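Local coordinates for hemolysin BL lytic component L1 (Bacillus cereus, PDB 7NMQ), which is lytic component L1 of the haemolysin BL enterotoxin and probably takes part in alpha-helical pore formation in target-cell membranes, at residues 19-27 with 184-195; 208-218 with 229-240. All blocks are in the same frame, centred on the assembly; numbering follows the deposited sequence. Where two conformers were deposited one is given.

Interactions 1 and 2 come one after the other along the chain, and their centres lie about 14 Å apart. Interaction 1 joins helix 10-33 to helix 173-200. Helix 203-216 follows directly and carries the first half of interaction 2, which runs on into the hairpin of strands 217-222 and 225-230. The two contacts touch: Leu-22 and Val-194 both pack on Ile-213, which ties segment 208-218 to both helices of interaction 1. Segments 208-218 and 229-240 fall in predicted transmembrane regions and probably belong to the apolar head region of a ClyA-like toxin. Their packing on the helical body is consistent with the soluble form of such a toxin.

Interaction 1: 19-27 with 184-195; sequences SHILVMDLY and RSTQKKHFDDVL. With EDO (1,2-ethanediol), chain G.
Val-23 and Leu-195 make the tightest apolar contact between these two antiparallel helices. Val-23 CG2 lies 3.5 Å from Leu-195 CD1. The same methyl, held anti to the carbonyl carbon, also reaches Phe-191 CE2 at 3.9 Å, obliquely to the ring. Leu-22 CD2 comes to the edge of the Phe-191 ring, 4.1 Å from CZ. Ser-19 adds its CB against Leu-195 CD2. In one of its two conformers its OG bonds to the Glu-16 carbonyl in its own helix. The short-segment axes are 11.6 Å apart at an angle of 148°. The helices are closer at one end, where the CA atoms of Ser-19 and Leu-195 are 6.7 Å apart. Larger side chains bridge the wider gap toward Phe-191.

The polar contact is at the other end. Lys-188 NZ donates a hydrogen bond to Tyr-27 OH at 2.8 Å, arriving at the edge of the ring and in its plane. The lysine chain runs extended to CE and bends only at its last torsion (chi4 34°), which brings NZ to the hydroxyl. A long salt bridge of 3.9 Å also links NZ to Asp-192 OD1.

A 1,2-ethanediol, probably from the crystallisation liquor, lies between Tyr-27 and Arg-184. Its O2 donates to the Arg-184 carbonyl oxygen and accepts from Arg-184 NE, the latter at 2.8 Å. The arginine chain is bent at chi2 and chi3, which places NE near this oxygen. Its NH2 bonds to Thr-289 of helix 275-325.

Such antiparallel packing suits an elongated helical bundle, as in ClyA-like toxins. Helices 45-103 and 275-325 pack on helix 10-33. Helix 247-272 covers part of helix 173-200.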
loop_
_atom_site.group_PDB
_atom_site.type_symbol
_atom_site.label_atom_id
_atom_site.label_comp_id
_atom_site.label_asym_id
_atom_site.label_seq_id
_atom_site.Cartn_x
_atom_site.Cartn_y
_atom_site.Cartn_z
ATOM N N SER A 19 -3.636 -0.233 3.069
ATOM C CA SER A 19 -2.833 -1.430 3.402
ATOM C C SER A 19 -1.619 -1.519 2.481
ATOM O O SER A 19 -0.558 -1.949 2.952
ATOM C CB SER A 19 -3.667 -2.685 3.373
ATOM O OG SER A 19 -3.807 -3.208 2.055
ATOM N N HIS A 20 -1.766 -1.176 1.210
ATOM C CA HIS A 20 -0.623 -1.242 0.283
ATOM C C HIS A 20 0.368 -0.129 0.613
ATOM O O HIS A 20 1.567 -0.354 0.456
ATOM C CB HIS A 20 -1.047 -1.164 -1.176
ATOM C CG HIS A 20 -2.069 -2.172 -1.567
ATOM N ND1 HIS A 20 -2.005 -3.481 -1.143
ATOM C CD2 HIS A 20 -3.164 -2.058 -2.364
ATOM C CE1 HIS A 20 -3.053 -4.138 -1.650
ATOM N NE2 HIS A 20 -3.749 -3.286 -2.413
ATOM N N ILE A 21 -0.124 1.054 0.971
ATOM C CA ILE A 21 0.766 2.176 1.346
ATOM C C ILE A 21 1.592 1.754 2.558
ATOM O O ILE A 21 2.785 2.014 2.561
ATOM C CB ILE A 21 -0.035 3.471 1.627
ATOM C CG1 ILE A 21 -0.601 4.020 0.322
ATOM C CG2 ILE A 21 0.785 4.520 2.321
ATOM C CD1 ILE A 21 -1.621 5.107 0.537
ATOM N N LEU A 22 0.986 1.178 3.566
ATOM C CA LEU A 22 1.738 0.716 4.760
ATOM C C LEU A 22 2.841 -0.261 4.350
ATOM O O LEU A 22 4.015 -0.086 4.802
ATOM C CB LEU A 22 0.786 0.074 5.769
ATOM C CG LEU A 22 1.493 -0.533 6.990
ATOM C CD1 LEU A 22 2.131 0.566 7.821
ATOM C CD2 LEU A 22 0.501 -1.327 7.814
ATOM N N VAL A 23 2.505 -1.234 3.519
ATOM C CA VAL A 23 3.480 -2.280 3.128
ATOM C C VAL A 23 4.608 -1.626 2.322
ATOM O O VAL A 23 5.789 -1.921 2.582
ATOM C CB VAL A 23 2.798 -3.411 2.366
ATOM C CG1 VAL A 23 3.804 -4.296 1.682
ATOM C CG2 VAL A 23 1.820 -4.145 3.286
ATOM N N MET A 24 4.296 -0.747 1.379
ATOM C CA MET A 24 5.340 -0.057 0.593
ATOM C C MET A 24 6.198 0.788 1.509
ATOM O O MET A 24 7.443 0.806 1.309
ATOM C CB MET A 24 4.760 0.875 -0.454
ATOM C CG MET A 24 4.132 0.156 -1.564
ATOM S SD MET A 24 5.237 -0.799 -2.587
ATOM C CE MET A 24 6.347 0.440 -3.240
ATOM N N ASP A 25 5.594 1.492 2.465
ATOM C CA ASP A 25 6.407 2.330 3.381
ATOM C C ASP A 25 7.423 1.448 4.121
ATOM O O ASP A 25 8.572 1.844 4.245
ATOM C CB ASP A 25 5.539 3.075 4.386
ATOM C CG ASP A 25 4.877 4.349 3.875
ATOM O OD1 ASP A 25 5.226 4.830 2.778
ATOM O OD2 ASP A 25 4.002 4.852 4.615
ATOM N N LEU A 26 6.982 0.308 4.649
ATOM C CA LEU A 26 7.865 -0.616 5.405
ATOM C C LEU A 26 9.028 -1.053 4.510
ATOM O O LEU A 26 10.192 -0.922 4.906
ATOM C CB LEU A 26 7.105 -1.851 5.892
ATOM C CG LEU A 26 6.254 -1.685 7.146
ATOM C CD1 LEU A 26 6.421 -2.895 8.047
ATOM C CD2 LEU A 26 6.608 -0.425 7.889
ATOM N N TYR A 27 8.718 -1.589 3.343
ATOM C CA TYR A 27 9.755 -2.118 2.438
ATOM C C TYR A 27 10.678 -0.973 2.054
ATOM O O TYR A 27 11.922 -1.153 2.085
ATOM C CB TYR A 27 9.134 -2.695 1.165
ATOM C CG TYR A 27 8.427 -4.003 1.338
ATOM C CD1 TYR A 27 8.835 -4.944 2.266
ATOM C CD2 TYR A 27 7.341 -4.333 0.520
ATOM C CE1 TYR A 27 8.158 -6.149 2.426
ATOM C CE2 TYR A 27 6.666 -5.535 0.672
ATOM C CZ TYR A 27 7.080 -6.458 1.608
ATOM O OH TYR A 27 6.396 -7.638 1.723
ATOM N N ARG A 184 11.348 -15.402 5.213
ATOM C CA ARG A 184 10.757 -14.178 4.627
ATOM C C ARG A 184 9.378 -14.493 4.026
ATOM O O ARG A 184 8.466 -13.668 4.167
ATOM C CB ARG A 184 11.705 -13.588 3.591
ATOM C CG ARG A 184 12.910 -12.875 4.189
ATOM C CD ARG A 184 12.518 -11.709 5.106
ATOM N NE ARG A 184 11.662 -10.714 4.469
ATOM C CZ ARG A 184 12.044 -9.834 3.565
ATOM N NH1 ARG A 184 13.311 -9.791 3.195
ATOM N NH2 ARG A 184 11.151 -9.004 3.012
ATOM N N SER A 185 9.176 -15.643 3.393
ATOM C CA SER A 185 7.849 -15.942 2.784
ATOM C C SER A 185 6.838 -16.254 3.905
ATOM O O SER A 185 5.679 -15.822 3.827
ATOM C CB SER A 185 7.942 -17.014 1.733
ATOM O OG SER A 185 8.533 -18.195 2.237
ATOM N N THR A 186 7.268 -16.920 4.972
ATOM C CA THR A 186 6.400 -17.160 6.145
ATOM C C THR A 186 6.040 -15.815 6.758
ATOM O O THR A 186 4.877 -15.594 7.128
ATOM C CB THR A 186 7.050 -18.128 7.133
ATOM O OG1 THR A 186 7.306 -19.334 6.415
ATOM C CG2 THR A 186 6.227 -18.404 8.361
ATOM N N GLN A 187 7.021 -14.947 6.920
ATOM C CA GLN A 187 6.806 -13.667 7.599
ATOM C C GLN A 187 5.821 -12.819 6.795
ATOM O O GLN A 187 4.932 -12.140 7.396
ATOM C CB GLN A 187 8.149 -12.945 7.702
ATOM C CG GLN A 187 8.077 -11.721 8.562
ATOM C CD GLN A 187 9.399 -11.027 8.741
ATOM O OE1 GLN A 187 9.754 -10.556 9.834
ATOM N NE2 GLN A 187 10.126 -10.952 7.655
ATOM N N LYS A 188 5.960 -12.791 5.474
ATOM C CA LYS A 188 5.069 -11.967 4.637
ATOM C C LYS A 188 3.645 -12.483 4.792
ATOM O O LYS A 188 2.739 -11.637 4.837
ATOM C CB LYS A 188 5.522 -12.059 3.182
ATOM C CG LYS A 188 4.706 -11.185 2.238
ATOM C CD LYS A 188 5.209 -11.104 0.845
ATOM C CE LYS A 188 4.472 -10.049 0.043
ATOM N NZ LYS A 188 4.061 -8.856 0.839
ATOM N N LYS A 189 3.464 -13.797 4.805
ATOM C CA LYS A 189 2.128 -14.402 5.011
ATOM C C LYS A 189 1.556 -13.962 6.362
ATOM O O LYS A 189 0.367 -13.643 6.452
ATOM C CB LYS A 189 2.158 -15.929 4.914
ATOM C CG LYS A 189 0.799 -16.586 4.874
ATOM C CD LYS A 189 -0.184 -15.984 3.867
ATOM C CE LYS A 189 -1.372 -16.870 3.572
ATOM N NZ LYS A 189 -2.339 -16.894 4.689
ATOM N N HIS A 190 2.342 -13.957 7.430
ATOM C CA HIS A 190 1.848 -13.499 8.745
ATOM C C HIS A 190 1.356 -12.054 8.634
ATOM O O HIS A 190 0.288 -11.733 9.170
ATOM C CB HIS A 190 2.898 -13.607 9.850
ATOM C CG HIS A 190 3.166 -15.001 10.297
ATOM N ND1 HIS A 190 2.187 -15.819 10.846
ATOM C CD2 HIS A 190 4.334 -15.709 10.337
ATOM C CE1 HIS A 190 2.757 -16.981 11.182
ATOM N NE2 HIS A 190 4.085 -16.936 10.856
ATOM N N PHE A 191 2.127 -11.177 8.004
ATOM C CA PHE A 191 1.756 -9.745 7.906
ATOM C C PHE A 191 0.510 -9.621 7.041
ATOM O O PHE A 191 -0.422 -8.831 7.346
ATOM C CB PHE A 191 2.907 -8.943 7.314
ATOM C CG PHE A 191 2.787 -7.480 7.599
ATOM C CD1 PHE A 191 3.289 -7.003 8.802
ATOM C CD2 PHE A 191 2.217 -6.580 6.727
ATOM C CE1 PHE A 191 3.238 -5.659 9.113
ATOM C CE2 PHE A 191 2.166 -5.239 7.063
ATOM C CZ PHE A 191 2.660 -4.787 8.238
ATOM N N ASP A 192 0.464 -10.392 5.972
ATOM C CA ASP A 192 -0.730 -10.374 5.085
ATOM C C ASP A 192 -1.975 -10.799 5.870
ATOM O O ASP A 192 -3.064 -10.255 5.632
ATOM C CB ASP A 192 -0.588 -11.299 3.872
ATOM C CG ASP A 192 0.424 -10.857 2.829
ATOM O OD1 ASP A 192 0.763 -9.670 2.834
ATOM O OD2 ASP A 192 0.808 -11.721 1.975
ATOM N N ASP A 193 -1.823 -11.725 6.802
ATOM C CA ASP A 193 -2.933 -12.238 7.630
ATOM C C ASP A 193 -3.395 -11.143 8.585
ATOM O O ASP A 193 -4.612 -11.006 8.801
ATOM C CB ASP A 193 -2.585 -13.548 8.338
ATOM C CG ASP A 193 -2.446 -14.730 7.377
ATOM O OD1 ASP A 193 -2.872 -14.621 6.212
ATOM O OD2 ASP A 193 -1.934 -15.801 7.827
ATOM N N VAL A 194 -2.469 -10.354 9.124
ATOM C CA VAL A 194 -2.852 -9.219 9.986
ATOM C C VAL A 194 -3.652 -8.242 9.123
ATOM O O VAL A 194 -4.682 -7.731 9.589
ATOM C CB VAL A 194 -1.611 -8.526 10.601
ATOM C CG1 VAL A 194 -1.994 -7.258 11.336
ATOM C CG2 VAL A 194 -0.905 -9.511 11.519
ATOM N N LEU A 195 -3.161 -7.959 7.922
ATOM C CA LEU A 195 -3.841 -6.978 7.050
ATOM C C LEU A 195 -5.228 -7.480 6.651
ATOM O O LEU A 195 -6.164 -6.668 6.566
ATOM C CB LEU A 195 -3.001 -6.710 5.804
ATOM C CG LEU A 195 -1.705 -5.968 6.051
ATOM C CD1 LEU A 195 -0.919 -5.826 4.767
ATOM C CD2 LEU A 195 -1.950 -4.635 6.702
HETATM C C1 EDO G . 7.133 -9.184 4.224
HETATM O O1 EDO G . 6.738 -8.759 5.488
HETATM C C2 EDO G . 8.530 -9.651 4.171
HETATM O O2 EDO G . 8.841 -10.930 4.698
#

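Interaction 2: 208-218 with 229-240; sequences LVIAAIGGAVV and AVVGGLSALGAA
Leu-237 is pressed against helix 203-216 and has the most surface buried here. Its two methyls split the work. CD1 meets Val-209 CG2 at 3.9 Å, with the two side chains crossing at about a right angle. CD2 lies over the helix backbone, 3.6 Å from Leu-208 O, and also touches Ala-212 CB. Leu-208 CD1 reaches on to Ala-240.

Val-218 is the second centre, at the start of the hairpin. It faces Ala-229 as an antiparallel hydrogen-bonded pair. Val-218 N to Ala-229 O and Ala-229 N to Val-218 O are both 2.9 Å, and both donors lie nearly in line with the C=O they bond. Val-218 CG1, anti to the carbonyl carbon (chi1 -69°), packs on Val-231 CG2 at 3.8 Å.

Val-230 is the third. It forms the adjoining non-hydrogen-bonded pair with Val-217, on the opposite face of the sheet from Val-218 and Ala-229. Its CG1 touches Ala-216 CB. Its CG2 lies 4.0 Å from Ile-213 CG2 and also meets Val-217 CG2. The next residue, Val-231, donates from N to Ala-216 O at 2.8 Å. This donor stands 42° out of the carbonyl plane. A type II turn from Val-230 to Gly-233 runs into a type II' turn from Gly-232 to Ser-235, with both glycines at positive phi. Leu-234 CD2 then comes beside Ile-213 CG1. Met-256 of helix 247-272 backs Ile-213, Val-230 and Leu-234.

No charged side chain enters the contact. Its polar part is the three backbone hydrogen bonds, and Asn-260 OD1 binds Val-230 N from outside. Aliphatic groups do the rest, consistent with the predicted transmembrane character of both segments. That prediction is for helices, so membrane insertion would probably require these strands and turns to refold.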
loop_
_atom_site.group_PDB
_atom_site.type_symbol
_atom_site.label_atom_id
_atom_site.label_comp_id
_atom_site.label_asym_id
_atom_site.label_seq_id
_atom_site.Cartn_x
_atom_site.Cartn_y
_atom_site.Cartn_z
ATOM N N LEU A 208 -7.233 2.288 12.011
ATOM C CA LEU A 208 -6.695 2.193 13.392
ATOM C C LEU A 208 -5.511 1.221 13.418
ATOM O O LEU A 208 -4.495 1.509 14.099
ATOM C CB LEU A 208 -7.774 1.722 14.348
ATOM C CG LEU A 208 -8.862 2.752 14.644
ATOM C CD1 LEU A 208 -10.052 2.123 15.355
ATOM C CD2 LEU A 208 -8.312 3.889 15.462
ATOM N N VAL A 209 -5.614 0.121 12.676
ATOM C CA VAL A 209 -4.535 -0.907 12.656
ATOM C C VAL A 209 -3.328 -0.316 11.938
ATOM O O VAL A 209 -2.186 -0.422 12.457
ATOM C CB VAL A 209 -4.986 -2.224 12.036
ATOM C CG1 VAL A 209 -3.802 -3.161 11.883
ATOM C CG2 VAL A 209 -6.150 -2.836 12.814
ATOM N N ILE A 210 -3.541 0.308 10.789
ATOM C CA ILE A 210 -2.422 0.950 10.055
ATOM C C ILE A 210 -1.701 1.949 10.960
ATOM O O ILE A 210 -0.459 1.980 10.942
ATOM C CB ILE A 210 -2.932 1.612 8.774
ATOM C CG1 ILE A 210 -3.399 0.552 7.780
ATOM C CG2 ILE A 210 -1.857 2.547 8.216
ATOM C CD1 ILE A 210 -4.235 1.107 6.634
ATOM N N ALA A 211 -2.419 2.786 11.683
ATOM C CA ALA A 211 -1.772 3.819 12.530
ATOM C C ALA A 211 -0.987 3.121 13.637
ATOM O O ALA A 211 0.149 3.550 13.925
ATOM C CB ALA A 211 -2.771 4.770 13.113
ATOM N N ALA A 212 -1.561 2.106 14.250
ATOM C CA ALA A 212 -0.885 1.396 15.378
ATOM C C ALA A 212 0.389 0.732 14.889
ATOM O O ALA A 212 1.424 0.842 15.548
ATOM C CB ALA A 212 -1.825 0.371 15.963
ATOM N N ILE A 213 0.325 0.070 13.758
ATOM C CA ILE A 213 1.538 -0.607 13.229
ATOM C C ILE A 213 2.535 0.446 12.803
ATOM O O ILE A 213 3.718 0.328 13.198
ATOM C CB ILE A 213 1.168 -1.525 12.057
ATOM C CG1 ILE A 213 0.303 -2.683 12.550
ATOM C CG2 ILE A 213 2.465 -1.987 11.361
ATOM C CD1 ILE A 213 -0.225 -3.578 11.455
ATOM N N GLY A 214 2.140 1.412 11.982
ATOM C CA GLY A 214 3.113 2.395 11.471
ATOM C C GLY A 214 3.824 3.074 12.622
ATOM O O GLY A 214 5.060 3.249 12.540
ATOM N N GLY A 215 3.093 3.436 13.679
ATOM C CA GLY A 215 3.657 4.180 14.801
ATOM C C GLY A 215 4.621 3.340 15.624
ATOM O O GLY A 215 5.406 3.958 16.326
ATOM N N ALA A 216 4.567 2.019 15.514
ATOM C CA ALA A 216 5.330 1.064 16.343
ATOM C C ALA A 216 6.465 0.441 15.541
ATOM O O ALA A 216 7.254 -0.303 16.159
ATOM C CB ALA A 216 4.427 0.026 16.920
ATOM N N VAL A 217 6.579 0.685 14.250
ATOM C CA VAL A 217 7.651 0.051 13.438
ATOM C C VAL A 217 9.009 0.602 13.821
ATOM O O VAL A 217 9.197 1.819 13.915
ATOM C CB VAL A 217 7.430 0.229 11.932
ATOM C CG1 VAL A 217 8.683 -0.062 11.137
ATOM C CG2 VAL A 217 6.288 -0.651 11.495
ATOM N N VAL A 218 9.947 -0.322 14.007
ATOM C CA VAL A 218 11.382 0.016 14.099
ATOM C C VAL A 218 12.107 -0.832 13.053
ATOM O O VAL A 218 11.647 -1.931 12.768
ATOM C CB VAL A 218 11.937 -0.227 15.508
ATOM C CG1 VAL A 218 11.353 0.776 16.483
ATOM C CG2 VAL A 218 11.827 -1.651 16.004
ATOM N N ALA A 229 10.419 -4.589 12.690
ATOM C CA ALA A 229 9.628 -5.202 13.763
ATOM C C ALA A 229 8.601 -4.190 14.248
ATOM O O ALA A 229 8.804 -3.000 14.054
ATOM C CB ALA A 229 10.533 -5.594 14.900
ATOM N N VAL A 230 7.518 -4.693 14.823
ATOM C CA VAL A 230 6.421 -3.829 15.321
ATOM C C VAL A 230 6.435 -3.884 16.844
ATOM O O VAL A 230 6.073 -4.897 17.433
ATOM C CB VAL A 230 5.083 -4.285 14.744
ATOM C CG1 VAL A 230 3.975 -3.411 15.245
ATOM C CG2 VAL A 230 5.117 -4.282 13.210
ATOM N N VAL A 231 6.927 -2.817 17.451
ATOM C CA VAL A 231 7.119 -2.795 18.926
ATOM C C VAL A 231 5.784 -3.011 19.622
ATOM O O VAL A 231 4.913 -2.153 19.427
ATOM C CB VAL A 231 7.747 -1.477 19.359
ATOM C CG1 VAL A 231 7.835 -1.411 20.868
ATOM C CG2 VAL A 231 9.099 -1.263 18.696
ATOM N N GLY A 232 5.667 -4.036 20.454
ATOM C CA GLY A 232 4.430 -4.339 21.197
ATOM C C GLY A 232 3.370 -4.997 20.333
ATOM O O GLY A 232 2.226 -5.163 20.804
ATOM N N GLY A 233 3.697 -5.356 19.103
ATOM C CA GLY A 233 2.720 -5.965 18.185
ATOM C C GLY A 233 1.443 -5.125 18.062
ATOM O O GLY A 233 1.521 -3.917 17.818
ATOM N N LEU A 234 0.276 -5.759 18.232
ATOM C CA LEU A 234 -1.017 -5.062 18.092
ATOM C C LEU A 234 -1.516 -4.575 19.452
ATOM O O LEU A 234 -2.691 -4.174 19.535
ATOM C CB LEU A 234 -2.031 -6.022 17.459
ATOM C CG LEU A 234 -1.651 -6.533 16.072
ATOM C CD1 LEU A 234 -2.762 -7.307 15.418
ATOM C CD2 LEU A 234 -1.228 -5.412 15.148
ATOM N N SER A 235 -0.689 -4.541 20.497
ATOM C CA SER A 235 -1.100 -4.150 21.885
ATOM C C SER A 235 -1.951 -2.882 21.946
ATOM O O SER A 235 -2.916 -2.825 22.763
ATOM C CB SER A 235 0.120 -3.897 22.773
ATOM O OG SER A 235 0.749 -5.104 23.025
ATOM N N ALA A 236 -1.603 -1.850 21.191
ATOM C CA ALA A 236 -2.217 -0.513 21.325
ATOM C C ALA A 236 -3.679 -0.542 20.921
ATOM O O ALA A 236 -4.347 0.476 21.127
ATOM C CB ALA A 236 -1.463 0.528 20.529
ATOM N N LEU A 237 -4.125 -1.621 20.285
ATOM C CA LEU A 237 -5.514 -1.725 19.793
ATOM C C LEU A 237 -6.445 -2.372 20.827
ATOM O O LEU A 237 -7.586 -2.625 20.498
ATOM C CB LEU A 237 -5.514 -2.518 18.489
ATOM C CG LEU A 237 -4.731 -1.848 17.365
ATOM C CD1 LEU A 237 -4.399 -2.851 16.275
ATOM C CD2 LEU A 237 -5.490 -0.653 16.827
ATOM N N GLY A 238 -5.967 -2.718 22.009
ATOM C CA GLY A 238 -6.791 -3.446 23.004
ATOM C C GLY A 238 -8.083 -2.741 23.393
ATOM O O GLY A 238 -9.041 -3.458 23.720
ATOM N N ALA A 239 -8.139 -1.406 23.390
ATOM C CA ALA A 239 -9.365 -0.652 23.745
ATOM C C ALA A 239 -10.003 0.017 22.524
ATOM O O ALA A 239 -10.876 0.892 22.730
ATOM C CB ALA A 239 -9.062 0.387 24.780
ATOM N N ALA A 240 -9.588 -0.333 21.308
ATOM C CA ALA A 240 -9.953 0.407 20.080
ATOM C C ALA A 240 -11.362 0.039 19.602
ATOM O O ALA A 240 -11.806 0.672 18.622
ATOM C CB ALA A 240 -8.953 0.107 19.006
#